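PDB 2OZ8: Mll7089 protein from Mesorhizobium loti, which is of unknown function but probably binds magnesium and may act as a hydro-lyase of the mandelate racemase group within the enolase superfamily. Local coordinates for residues Arg19-Gly22 and Arg27-Asp30; Lys134-Gly139 and Leu220-Asp225; Leu144-Phe149 and Leu180-Thr185; Ser151-Ala156 and Ser162-Lys167; Val168-Arg171 and Arg175-Arg178. One frame throughout, in Å; residues are numbered along the deposited sequence. Where two conformers were deposited one is given.

Contact 1 (Arg19-Gly22 and Arg27-Asp30)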
# COMPACT_ATOMS: atom_id res chain seq x y z
N ARG A 19 0.28 43.02 -26.07
CA ARG A 19 0.09 43.21 -24.63
C ARG A 19 1.13 42.34 -23.93
O ARG A 19 1.66 41.40 -24.54
CB ARG A 19 -1.31 42.73 -24.21
CG ARG A 19 -1.48 41.22 -24.17
CD ARG A 19 -2.91 40.75 -23.89
NE ARG A 19 -3.33 39.83 -24.95
CZ ARG A 19 -3.68 38.56 -24.83
NH1 ARG A 19 -3.78 37.91 -23.69
NH2 ARG A 19 -4.02 37.95 -25.92
N VAL A 20 1.40 42.61 -22.66
CA VAL A 20 2.19 41.68 -21.85
C VAL A 20 1.35 40.46 -21.51
O VAL A 20 0.16 40.60 -21.13
CB VAL A 20 2.76 42.33 -20.53
CG1 VAL A 20 3.62 41.33 -19.75
CG2 VAL A 20 3.64 43.53 -20.87
N ILE A 21 1.96 39.27 -21.69
CA ILE A 21 1.35 38.01 -21.24
C ILE A 21 2.13 37.43 -20.07
O ILE A 21 3.29 37.71 -19.89
CB ILE A 21 1.23 36.91 -22.33
CG1 ILE A 21 2.60 36.33 -22.70
CG2 ILE A 21 0.38 37.39 -23.48
CD1 ILE A 21 2.55 35.03 -23.44
N GLY A 22 1.48 36.62 -19.27
CA GLY A 22 2.21 35.84 -18.29
C GLY A 22 1.36 35.32 -17.17
O GLY A 22 0.12 35.35 -17.22
N ARG A 27 6.79 36.37 -17.38
CA ARG A 27 6.33 37.58 -18.11
C ARG A 27 6.95 37.52 -19.52
O ARG A 27 8.10 37.08 -19.69
CB ARG A 27 6.81 38.85 -17.35
CG ARG A 27 6.23 40.20 -17.82
CD ARG A 27 6.52 41.44 -16.87
NE ARG A 27 6.15 42.72 -17.51
CZ ARG A 27 5.57 43.78 -16.91
NH1 ARG A 27 5.27 43.78 -15.60
NH2 ARG A 27 5.28 44.86 -17.63
N ALA A 28 6.18 37.91 -20.53
CA ALA A 28 6.68 37.99 -21.91
C ALA A 28 5.95 39.04 -22.71
O ALA A 28 4.72 39.04 -22.72
CB ALA A 28 6.58 36.64 -22.65
N ASP A 29 6.71 39.91 -23.37
CA ASP A 29 6.14 40.87 -24.33
C ASP A 29 6.57 40.65 -25.81
O ASP A 29 6.29 41.49 -26.69
CB ASP A 29 6.42 42.28 -23.87
CG ASP A 29 7.88 42.57 -23.72
OD1 ASP A 29 8.72 41.74 -24.09
OD2 ASP A 29 8.20 43.64 -23.19
N ASP A 30 7.24 39.53 -26.09
CA ASP A 30 7.65 39.18 -27.47
C ASP A 30 7.30 37.73 -27.77
O ASP A 30 6.89 37.00 -26.90
CB ASP A 30 9.16 39.40 -27.66
CG ASP A 30 10.01 38.57 -26.69
OD1 ASP A 30 9.44 37.69 -26.00
OD2 ASP A 30 11.23 38.79 -26.57
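Arg27 opens the second segment opposite Gly22, and the two form a non-hydrogen-bonded antiparallel pair with their CA atoms 4.5 Å apart. Its CG, anti to the backbone N (chi1 -170°), comes against the flank of Val20: Arg27 CG lies 3.4 Å from Val20 CG1. The chain then runs on extended, and the guanidinium passes the second valine methyl, with Arg27 NH2 3.9 Å from Val20 CG2. At the backbone angles of Gly22 (phi 161°) a beta carbon would be jammed against the carbonyl oxygen of Ile21 and would crowd Arg27 CA.

One residue on, Ala28 makes the hydrogen-bonded pair with Ile21. Ile21 N donates to Ala28 O at 3.0 Å and nearly straight (169°), while Ala28 N returns a bond to Ile21 O, also 3.0 Å and more bent. On the face of the sheet opposite the Arg27 side chain, Ile21 CG1 rests against the Ala28 methyl, CB, at 4.0 Å.

At Asp29 the chain turns a corner and contact thins to Val20 CG2 against Asp29 CB; the carboxylate instead makes a salt bridge with Arg366. Gly22 also pairs its backbone with Leu140, so this end of the sheet meets the barrel. Two paired strands joined by four residues make a beta hairpin, consistent with the N-terminal capping domain of the enolase superfamily.

Contact 2 (Lys134-Gly139 and Leu220-Asp225)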
# COMPACT_ATOMS: atom_id res chain seq x y z
N LYS A 134 -16.10 23.61 -27.66
CA LYS A 134 -16.14 24.86 -26.88
C LYS A 134 -14.77 25.46 -26.64
O LYS A 134 -13.79 24.75 -26.31
CB LYS A 134 -16.75 24.59 -25.52
CG LYS A 134 -18.16 24.05 -25.63
CD LYS A 134 -18.84 24.01 -24.27
CE LYS A 134 -19.04 22.61 -23.87
NZ LYS A 134 -19.93 22.61 -22.68
N ALA A 135 -14.72 26.77 -26.73
CA ALA A 135 -13.47 27.47 -26.53
C ALA A 135 -13.66 28.38 -25.32
O ALA A 135 -14.73 28.92 -25.13
CB ALA A 135 -13.11 28.28 -27.81
N TYR A 136 -12.65 28.51 -24.47
CA TYR A 136 -12.77 29.43 -23.36
C TYR A 136 -11.76 30.53 -23.55
O TYR A 136 -10.77 30.34 -24.24
CB TYR A 136 -12.62 28.74 -22.00
CG TYR A 136 -11.29 28.09 -21.73
CD1 TYR A 136 -10.29 28.79 -21.11
CD2 TYR A 136 -11.07 26.76 -22.02
CE1 TYR A 136 -9.09 28.20 -20.79
CE2 TYR A 136 -9.85 26.13 -21.70
CZ TYR A 136 -8.87 26.87 -21.08
OH TYR A 136 -7.64 26.37 -20.76
N ALA A 137 -12.05 31.69 -22.98
CA ALA A 137 -11.23 32.85 -23.20
C ALA A 137 -10.21 32.89 -22.07
O ALA A 137 -10.59 32.85 -20.93
CB ALA A 137 -12.09 34.11 -23.21
N SER A 138 -8.94 33.01 -22.41
CA SER A 138 -7.86 32.93 -21.47
C SER A 138 -6.95 34.14 -21.61
O SER A 138 -6.37 34.39 -22.65
CB SER A 138 -7.11 31.64 -21.72
OG SER A 138 -5.97 31.53 -20.93
N GLY A 139 -6.81 34.89 -20.54
CA GLY A 139 -6.23 36.21 -20.60
C GLY A 139 -4.73 36.24 -20.50
O GLY A 139 -4.13 37.15 -21.04
N LEU A 220 -16.19 28.01 -9.40
CA LEU A 220 -15.18 27.67 -10.37
C LEU A 220 -15.46 26.38 -11.03
O LEU A 220 -15.74 25.39 -10.36
CB LEU A 220 -13.81 27.56 -9.73
CG LEU A 220 -13.29 28.77 -8.96
CD1 LEU A 220 -12.00 28.40 -8.27
CD2 LEU A 220 -13.08 29.98 -9.86
N LEU A 221 -15.33 26.37 -12.36
CA LEU A 221 -15.27 25.14 -13.14
C LEU A 221 -14.02 24.30 -12.86
O LEU A 221 -14.10 23.07 -12.68
CB LEU A 221 -15.35 25.48 -14.62
CG LEU A 221 -15.54 24.32 -15.56
CD1 LEU A 221 -16.78 23.41 -15.08
CD2 LEU A 221 -15.65 24.81 -16.99
N TRP A 222 -12.85 24.93 -12.82
CA TRP A 222 -11.62 24.21 -12.44
C TRP A 222 -10.53 25.16 -12.00
O TRP A 222 -10.56 26.35 -12.30
CB TRP A 222 -11.11 23.22 -13.52
CG TRP A 222 -10.41 23.77 -14.76
CD1 TRP A 222 -9.26 24.51 -14.80
CD2 TRP A 222 -10.77 23.56 -16.14
NE1 TRP A 222 -8.90 24.80 -16.09
CE2 TRP A 222 -9.81 24.23 -16.94
CE3 TRP A 222 -11.81 22.87 -16.77
CZ2 TRP A 222 -9.87 24.23 -18.35
CZ3 TRP A 222 -11.86 22.87 -18.12
CH2 TRP A 222 -10.91 23.55 -18.91
N VAL A 223 -9.61 24.62 -11.23
CA VAL A 223 -8.38 25.29 -10.88
C VAL A 223 -7.27 24.50 -11.57
O VAL A 223 -7.20 23.26 -11.49
CB VAL A 223 -8.17 25.42 -9.33
CG1 VAL A 223 -8.27 24.07 -8.63
CG2 VAL A 223 -6.84 26.12 -9.01
N GLU A 224 -6.39 25.22 -12.27
CA GLU A 224 -5.39 24.59 -13.09
C GLU A 224 -4.01 24.72 -12.48
O GLU A 224 -3.65 25.79 -12.06
CB GLU A 224 -5.43 25.31 -14.41
CG GLU A 224 -4.95 24.49 -15.58
CD GLU A 224 -5.37 25.10 -16.92
OE1 GLU A 224 -6.55 25.54 -17.09
OE2 GLU A 224 -4.49 25.13 -17.79
N ASP A 225 -3.23 23.65 -12.45
CA ASP A 225 -1.90 23.68 -11.87
C ASP A 225 -1.74 24.51 -10.57
O ASP A 225 -0.91 25.40 -10.51
CB ASP A 225 -0.88 24.16 -12.90
CG ASP A 225 -0.98 23.42 -14.19
OD1 ASP A 225 -0.94 22.17 -14.17
OD2 ASP A 225 -1.11 24.08 -15.25
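Glu224 OE1 stands 3.9 Å from Tyr136 OH across the contact and is gripped by two other groups: it accepts from Trp222 NE1 at 2.7 Å and makes a salt bridge with Lys165. The setting is the interior of the enolase-type TIM barrel. Strands 132-138 and 222-224 are separated in the sheet by strands 163-167 and 192-196, and they face each other through side chains alone, since even the nearest CA atoms of the two segments, those of Tyr136 and Leu221, are 11.4 Å apart.

What spans that distance is an aromatic pair. The six-membered ring of Trp222 turns its edge toward the face of Tyr136 in an offset edge-to-face arrangement, with centroids 5.6 Å apart and planes at 89°. The first bond of the Trp222 side chain does not aim at the tyrosine; placing CG between the backbone N and the carbonyl carbon (chi1 76°) swings the indole across to it. Trp222 repeats the theme on Trp315, a residue of strand 313-318, so that aromatic rings from three strands meet inside the barrel.

The indole bond ties ring and carboxylate together. Trp222 NE1 comes to the anti side of Glu224 OE1, 23° out of the carboxylate plane, and the residues sit two apart on one strand, their side chains both turned inward. Lys165 also makes a weak hydrogen bond with the phenol oxygen, and thus joins the acid and the tyrosine. That same oxygen, Tyr136 OH, lies in the plane of the indole at its edge, 3.9 Å from Trp222 CZ2.

Contact 3 (Leu144-Phe149 and Leu180-Thr185)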
# COMPACT_ATOMS: atom_id res chain seq x y z
N LEU A 144 -1.27 42.21 -16.67
CA LEU A 144 -2.19 43.21 -17.20
C LEU A 144 -2.64 44.24 -16.14
O LEU A 144 -2.96 43.85 -15.01
CB LEU A 144 -3.39 42.51 -17.82
CG LEU A 144 -3.59 42.62 -19.34
CD1 LEU A 144 -2.27 42.74 -20.11
CD2 LEU A 144 -4.44 41.51 -19.91
N ASP A 145 -2.67 45.52 -16.50
CA ASP A 145 -3.31 46.52 -15.63
C ASP A 145 -4.81 46.26 -15.59
O ASP A 145 -5.37 45.72 -16.54
CB ASP A 145 -2.98 47.98 -16.03
CG ASP A 145 -3.50 48.37 -17.44
OD1 ASP A 145 -4.63 48.92 -17.55
OD2 ASP A 145 -2.77 48.13 -18.44
N ASP A 146 -5.45 46.63 -14.48
CA ASP A 146 -6.90 46.48 -14.32
C ASP A 146 -7.70 46.94 -15.53
O ASP A 146 -8.69 46.28 -15.90
CB ASP A 146 -7.41 47.09 -13.01
CG ASP A 146 -7.01 46.24 -11.79
OD1 ASP A 146 -6.52 45.10 -11.99
OD2 ASP A 146 -7.20 46.69 -10.61
N ASP A 147 -7.27 48.02 -16.18
CA ASP A 147 -7.96 48.48 -17.39
C ASP A 147 -7.83 47.53 -18.56
O ASP A 147 -8.83 47.28 -19.25
CB ASP A 147 -7.56 49.88 -17.86
CG ASP A 147 -8.25 50.26 -19.18
OD1 ASP A 147 -9.47 50.56 -19.11
OD2 ASP A 147 -7.64 50.20 -20.30
N ALA A 148 -6.63 47.05 -18.83
CA ALA A 148 -6.43 46.08 -19.94
C ALA A 148 -7.18 44.74 -19.74
O ALA A 148 -7.66 44.17 -20.71
CB ALA A 148 -4.97 45.83 -20.17
N PHE A 149 -7.26 44.27 -18.49
CA PHE A 149 -7.98 43.07 -18.11
C PHE A 149 -9.49 43.13 -18.44
O PHE A 149 -10.02 42.26 -19.14
CB PHE A 149 -7.66 42.81 -16.63
CG PHE A 149 -8.39 41.65 -16.00
CD1 PHE A 149 -7.77 40.39 -15.89
CD2 PHE A 149 -9.63 41.84 -15.40
CE1 PHE A 149 -8.42 39.30 -15.23
CE2 PHE A 149 -10.29 40.79 -14.75
CZ PHE A 149 -9.68 39.51 -14.66
N LEU A 180 -10.92 38.34 -9.52
CA LEU A 180 -12.17 37.58 -9.65
C LEU A 180 -13.41 38.50 -9.55
O LEU A 180 -14.38 38.34 -10.34
CB LEU A 180 -12.27 36.50 -8.57
CG LEU A 180 -11.43 35.23 -8.63
CD1 LEU A 180 -11.25 34.61 -7.25
CD2 LEU A 180 -12.04 34.25 -9.62
N GLU A 181 -13.39 39.41 -8.58
CA GLU A 181 -14.42 40.46 -8.52
C GLU A 181 -14.46 41.32 -9.82
O GLU A 181 -15.53 41.56 -10.34
CB GLU A 181 -14.22 41.39 -7.30
CG GLU A 181 -14.63 40.88 -5.94
CD GLU A 181 -14.01 41.72 -4.78
OE1 GLU A 181 -13.67 42.93 -4.98
OE2 GLU A 181 -13.84 41.17 -3.64
N LEU A 182 -13.30 41.79 -10.32
CA LEU A 182 -13.25 42.52 -11.60
C LEU A 182 -13.85 41.69 -12.73
O LEU A 182 -14.64 42.21 -13.55
CB LEU A 182 -11.82 42.87 -12.00
CG LEU A 182 -11.12 44.18 -11.65
CD1 LEU A 182 -9.97 44.43 -12.66
CD2 LEU A 182 -12.13 45.37 -11.66
N LEU A 183 -13.48 40.42 -12.79
CA LEU A 183 -14.01 39.55 -13.82
C LEU A 183 -15.56 39.47 -13.78
O LEU A 183 -16.20 39.51 -14.83
CB LEU A 183 -13.36 38.17 -13.77
CG LEU A 183 -13.81 37.16 -14.81
CD1 LEU A 183 -13.38 37.47 -16.26
CD2 LEU A 183 -13.41 35.74 -14.40
N LYS A 184 -16.14 39.38 -12.57
CA LYS A 184 -17.58 39.28 -12.42
C LYS A 184 -18.32 40.55 -12.94
O LYS A 184 -19.41 40.46 -13.51
CB LYS A 184 -17.97 38.89 -10.99
CG LYS A 184 -19.42 39.20 -10.59
CD LYS A 184 -20.03 38.40 -9.38
CE LYS A 184 -21.60 38.59 -9.43
NZ LYS A 184 -22.53 38.03 -8.35
N THR A 185 -17.68 41.71 -12.82
CA THR A 185 -18.22 42.95 -13.36
C THR A 185 -18.17 43.05 -14.89
O THR A 185 -18.71 44.01 -15.44
CB THR A 185 -17.47 44.22 -12.87
OG1 THR A 185 -16.17 44.26 -13.46
CG2 THR A 185 -17.36 44.30 -11.35
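Leu182 and Phe149 carry most of this helix-to-helix contact, with Asp146 at its border. The two helices, 146-158 and 173-184, are successive members of the outer layer of the enolase-type TIM barrel, packed side by side. Leu182 points toward helix 146-158, and its two ends do different work. Its root packs on the phenyl ring, Leu182 CB lying 3.8 Å from Phe149 CE2, while the CD1 methyl reaches further and settles on the acid, 3.6 Å from Asp146 CG.

Phe149 extends between the helices because its CG is anti to the backbone N (chi1 176°). The far rim of the ring arrives at the backbone of the opposite helix: Leu183 N lies in the ring plane, 3.8 Å from Phe149 CE2, and Phe149 CZ touches Leu183 CB at 4.0 Å. With an alanine here, the flank of Leu182 and the CB of Leu183 would probably be left without their partner, and a gap would open between the two helices.

The polar end of Asp146 is engaged outside segment 180-185, by two arginines that come just before it on the same helix: OD1 makes a salt bridge with Arg179 and OD2 one with Arg178. Leu182 CD1 thus lies against an acid whose charge is probably well compensated, and between the two segments themselves the contact is essentially apolar, bordered on one side by those neighbouring ion pairs.

Contact 4 (Ser151-Ala156 and Ser162-Lys167)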
# COMPACT_ATOMS: atom_id res chain seq x y z
N SER A 151 -10.97 45.09 -20.34
CA SER A 151 -11.06 45.34 -21.74
C SER A 151 -11.00 44.02 -22.55
O SER A 151 -11.84 43.78 -23.42
CB SER A 151 -9.98 46.34 -22.12
OG SER A 151 -9.89 46.33 -23.51
N LEU A 152 -10.04 43.15 -22.22
CA LEU A 152 -9.94 41.83 -22.87
C LEU A 152 -11.17 40.95 -22.54
O LEU A 152 -11.80 40.38 -23.46
CB LEU A 152 -8.64 41.15 -22.43
CG LEU A 152 -8.24 39.82 -23.09
CD1 LEU A 152 -6.74 39.59 -22.86
CD2 LEU A 152 -9.10 38.61 -22.60
N PHE A 153 -11.53 40.87 -21.25
CA PHE A 153 -12.61 39.95 -20.86
C PHE A 153 -13.98 40.43 -21.28
O PHE A 153 -14.80 39.63 -21.67
CB PHE A 153 -12.54 39.47 -19.40
CG PHE A 153 -11.44 38.46 -19.16
CD1 PHE A 153 -11.54 37.17 -19.65
CD2 PHE A 153 -10.32 38.79 -18.46
CE1 PHE A 153 -10.54 36.24 -19.44
CE2 PHE A 153 -9.28 37.87 -18.28
CZ PHE A 153 -9.39 36.61 -18.76
N SER A 154 -14.23 41.74 -21.28
CA SER A 154 -15.49 42.20 -21.87
C SER A 154 -15.50 42.12 -23.43
O SER A 154 -16.54 41.82 -24.03
CB SER A 154 -15.89 43.57 -21.33
OG SER A 154 -14.94 44.50 -21.73
N HIS A 155 -14.37 42.32 -24.09
CA HIS A 155 -14.33 41.89 -25.48
C HIS A 155 -14.68 40.39 -25.66
O HIS A 155 -15.55 40.05 -26.47
CB HIS A 155 -13.01 42.19 -26.17
CG HIS A 155 -13.05 41.91 -27.65
ND1 HIS A 155 -12.31 40.90 -28.24
CD2 HIS A 155 -13.76 42.48 -28.65
CE1 HIS A 155 -12.56 40.88 -29.53
NE2 HIS A 155 -13.44 41.83 -29.81
N ALA A 156 -14.05 39.48 -24.90
CA ALA A 156 -14.43 38.06 -25.07
C ALA A 156 -15.95 37.81 -24.91
O ALA A 156 -16.56 37.07 -25.71
CB ALA A 156 -13.62 37.15 -24.18
N SER A 162 -18.44 32.20 -23.02
CA SER A 162 -19.22 32.08 -21.79
C SER A 162 -18.36 31.44 -20.71
O SER A 162 -18.82 31.24 -19.59
CB SER A 162 -20.47 31.27 -22.03
OG SER A 162 -20.18 30.01 -22.63
N ALA A 163 -17.10 31.14 -21.06
CA ALA A 163 -16.14 30.63 -20.09
C ALA A 163 -14.81 31.40 -20.19
O ALA A 163 -14.35 31.73 -21.30
CB ALA A 163 -15.94 29.12 -20.30
N PHE A 164 -14.19 31.68 -19.03
CA PHE A 164 -13.12 32.67 -18.87
C PHE A 164 -12.08 32.14 -17.87
O PHE A 164 -12.45 31.68 -16.81
CB PHE A 164 -13.70 34.00 -18.34
CG PHE A 164 -14.80 34.56 -19.21
CD1 PHE A 164 -14.50 35.30 -20.35
CD2 PHE A 164 -16.13 34.28 -18.94
CE1 PHE A 164 -15.49 35.75 -21.21
CE2 PHE A 164 -17.18 34.74 -19.85
CZ PHE A 164 -16.83 35.46 -20.96
N LYS A 165 -10.79 32.20 -18.22
CA LYS A 165 -9.72 31.79 -17.31
C LYS A 165 -8.79 32.95 -17.03
O LYS A 165 -8.31 33.61 -17.95
CB LYS A 165 -8.92 30.64 -17.88
CG LYS A 165 -7.93 30.04 -16.88
CD LYS A 165 -6.61 29.58 -17.55
CE LYS A 165 -6.78 28.33 -18.33
NZ LYS A 165 -5.55 27.70 -18.89
N ILE A 166 -8.52 33.16 -15.74
CA ILE A 166 -7.63 34.18 -15.28
C ILE A 166 -6.49 33.57 -14.50
O ILE A 166 -6.60 32.43 -13.99
CB ILE A 166 -8.36 35.24 -14.42
CG1 ILE A 166 -8.92 34.61 -13.15
CG2 ILE A 166 -9.46 35.93 -15.31
CD1 ILE A 166 -9.55 35.60 -12.18
N LYS A 167 -5.40 34.34 -14.41
CA LYS A 167 -4.19 33.95 -13.70
C LYS A 167 -4.22 34.47 -12.32
O LYS A 167 -4.52 35.63 -12.13
CB LYS A 167 -2.94 34.50 -14.39
CG LYS A 167 -2.80 34.03 -15.82
CD LYS A 167 -2.54 32.56 -15.95
CE LYS A 167 -2.22 32.15 -17.38
NZ LYS A 167 -2.24 30.64 -17.56
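Phe153 is the principal bump on the helix side, and strand 163-167 offers it a hollow between Phe164 and Ile166. The ring enters this hollow rim first. Phe153 CD1 meets Phe164 CD1 at 3.6 Å, and at the far end Phe153 CZ abuts the Ile166 CG2 methyl at 3.5 Å. Between these two walls the floor is backbone: Lys165 O sits near the plane of the ring, 3.3 Å from Phe153 CZ. One face of the phenyl is lined from its own helix, where Leu152 CD2 stands over the ring centre.

Phe164 answers as a bump in the reverse direction. Its CG is anti to the carbonyl carbon (chi1 -56°), and its ring slides past Phe153 toward the helix. There Ala156, one turn further on, presents only a methyl and so leaves room: Ala156 CB touches Phe164 CE1 at 3.8 Å, in the plane of the ring at its edge.

Helix 151-156 and strand 163-167 run nearly antiparallel, at 163°, and their axes have a closest approach of 9.9 Å, as expected for a helix returning to its sheet in a beta-alpha-beta crossover. Beneath the helix, Ala156 and Phe164 also touch Ala137 of strand 132-138. To the side, Leu183 of helix 173-184 packs on Phe153, Phe164 and Ile166, while Phe149 meets Phe153 edge to face.

Contact 5 (Val168-Arg171 and Arg175-Arg178). With SO4 (sulfate ion), chain D.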
# COMPACT_ATOMS: atom_id res chain seq x y z
N VAL A 168 -3.89 33.62 -11.36
CA VAL A 168 -3.85 34.05 -9.97
C VAL A 168 -2.52 33.64 -9.39
O VAL A 168 -1.64 33.24 -10.14
CB VAL A 168 -5.04 33.48 -9.12
CG1 VAL A 168 -6.39 34.03 -9.66
CG2 VAL A 168 -5.02 31.97 -9.10
N GLY A 169 -2.37 33.72 -8.07
CA GLY A 169 -1.11 33.37 -7.44
C GLY A 169 -0.33 34.55 -6.94
O GLY A 169 0.83 34.37 -6.58
N HIS A 170 -0.94 35.75 -6.92
CA HIS A 170 -0.35 36.91 -6.23
C HIS A 170 0.05 36.60 -4.80
O HIS A 170 -0.69 35.91 -4.08
CB HIS A 170 -1.31 38.12 -6.22
CG HIS A 170 -1.33 38.85 -7.51
ND1 HIS A 170 -0.37 39.80 -7.83
CD2 HIS A 170 -2.07 38.67 -8.62
CE1 HIS A 170 -0.56 40.18 -9.08
NE2 HIS A 170 -1.59 39.52 -9.58
N ARG A 171 1.24 37.09 -4.42
CA ARG A 171 1.70 37.08 -3.04
C ARG A 171 0.63 37.61 -2.06
O ARG A 171 0.48 37.09 -0.95
CB ARG A 171 2.98 37.89 -2.89
CG ARG A 171 4.27 37.06 -2.87
CD ARG A 171 5.57 37.93 -2.91
NE ARG A 171 5.98 38.49 -1.59
CZ ARG A 171 5.63 39.69 -1.11
NH1 ARG A 171 4.84 40.53 -1.80
NH2 ARG A 171 6.06 40.07 0.09
N ARG A 175 -5.25 40.55 -4.10
CA ARG A 175 -5.12 40.81 -5.55
C ARG A 175 -5.84 39.75 -6.44
O ARG A 175 -6.56 40.11 -7.39
CB ARG A 175 -3.65 41.04 -5.91
CG ARG A 175 -3.39 41.58 -7.34
CD ARG A 175 -2.12 42.53 -7.47
NE ARG A 175 -2.21 43.80 -6.73
CZ ARG A 175 -1.32 44.23 -5.81
NH1 ARG A 175 -0.24 43.50 -5.51
NH2 ARG A 175 -1.52 45.39 -5.19
N ASP A 176 -5.68 38.45 -6.11
CA ASP A 176 -6.48 37.37 -6.70
C ASP A 176 -7.97 37.55 -6.45
O ASP A 176 -8.80 37.34 -7.36
CB ASP A 176 -6.11 36.00 -6.13
CG ASP A 176 -4.67 35.62 -6.38
OD1 ASP A 176 -3.96 36.30 -7.13
OD2 ASP A 176 -4.24 34.59 -5.83
N LEU A 177 -8.35 37.92 -5.23
CA LEU A 177 -9.79 38.12 -5.03
C LEU A 177 -10.33 39.30 -5.81
O LEU A 177 -11.45 39.27 -6.32
CB LEU A 177 -10.16 38.21 -3.56
CG LEU A 177 -10.10 36.91 -2.77
CD1 LEU A 177 -10.21 37.25 -1.28
CD2 LEU A 177 -11.22 35.95 -3.23
N ARG A 178 -9.51 40.33 -5.93
CA ARG A 178 -9.90 41.48 -6.69
C ARG A 178 -10.05 41.17 -8.16
O ARG A 178 -11.03 41.63 -8.77
CB ARG A 178 -8.85 42.56 -6.52
CG ARG A 178 -9.41 43.99 -6.48
CD ARG A 178 -8.61 44.77 -5.38
NE ARG A 178 -7.18 44.81 -5.71
CZ ARG A 178 -6.70 45.25 -6.89
NH1 ARG A 178 -7.56 45.65 -7.87
NH2 ARG A 178 -5.36 45.27 -7.09
S SO4 D . 3.22 39.09 -6.97
O1 SO4 D . 3.79 38.25 -8.05
O2 SO4 D . 2.79 38.11 -5.96
O3 SO4 D . 4.17 40.02 -6.34
O4 SO4 D . 2.13 39.92 -7.51
O HOH W 1 -2.62 33.94 -4.10
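Val168 and Asp176 bring their CA atoms within 5.4 Å as the loop turns at Gly169, whose positive phi (107°) would jam a beta carbon against the preceding carbonyl oxygen. The carboxylate of Asp176 holds this turn through its amides. Gly169 N donates to Asp176 OD2 at 3.0 Å and almost straight, with only a weak second bond to OD1, and His170 N reaches the syn lone pair of Asp176 OD1 at 3.1 Å. A water donates both to His170 O and to Asp176 OD2, while Val168 CB packs on Asp176 CG at 3.5 Å.

An acid in the first turns of a helix thus receives the loop that comes just before it. In the TIM barrel this loop joins strand 163-167 to helix 173-184, on the side of the barrel where enolase relatives keep their active site. With an alanine in place of this acid, the amides of Gly169 and His170 and the bridging water would probably lose their acceptor, leaving the turn freer to shift.

The aliphatic chain of Arg175 covers one face of the His170 ring. Arg175 CG, anti to its own backbone N (chi1 -169°), sits 3.3 Å from the ring centroid and only 5° off its normal, a CH-pi contact. Bends at chi2 and chi3 then lay CD across the CE1 and ND1 side, with the guanidinium steeply inclined to the ring. Phe142 also stacks on the imidazole. A sulfate, probably from the crystallisation liquor, lies by His170 ND1, a weak bond, and by Arg171 N, at a distance too short to be reliable.

Overall arrangement
Along the chain the hairpin of contact 1 closes first. Contact 2 then spans strands 132-138 and 222-224, and contacts 3, 4 and 5 all fall between its segments. Contacts 2 and 4 meet in one sheet, where strands 132-138 and 163-167 are neighbours, with centres about 10 Å apart. Contacts 3 and 4 share helix 146-158, their centres about 9 Å apart, so contact 4 joins the barrel interior to its helical layer. Contact 5 shares helix 173-184 with contact 3 and is tied to it by the Asp146-Arg178 salt bridge. Between centres, contact 1 lies about 17 Å from contacts 3 and 4 and about 19 Å from contact 2, yet touches all three, resting the N-terminal hairpin on the barrel.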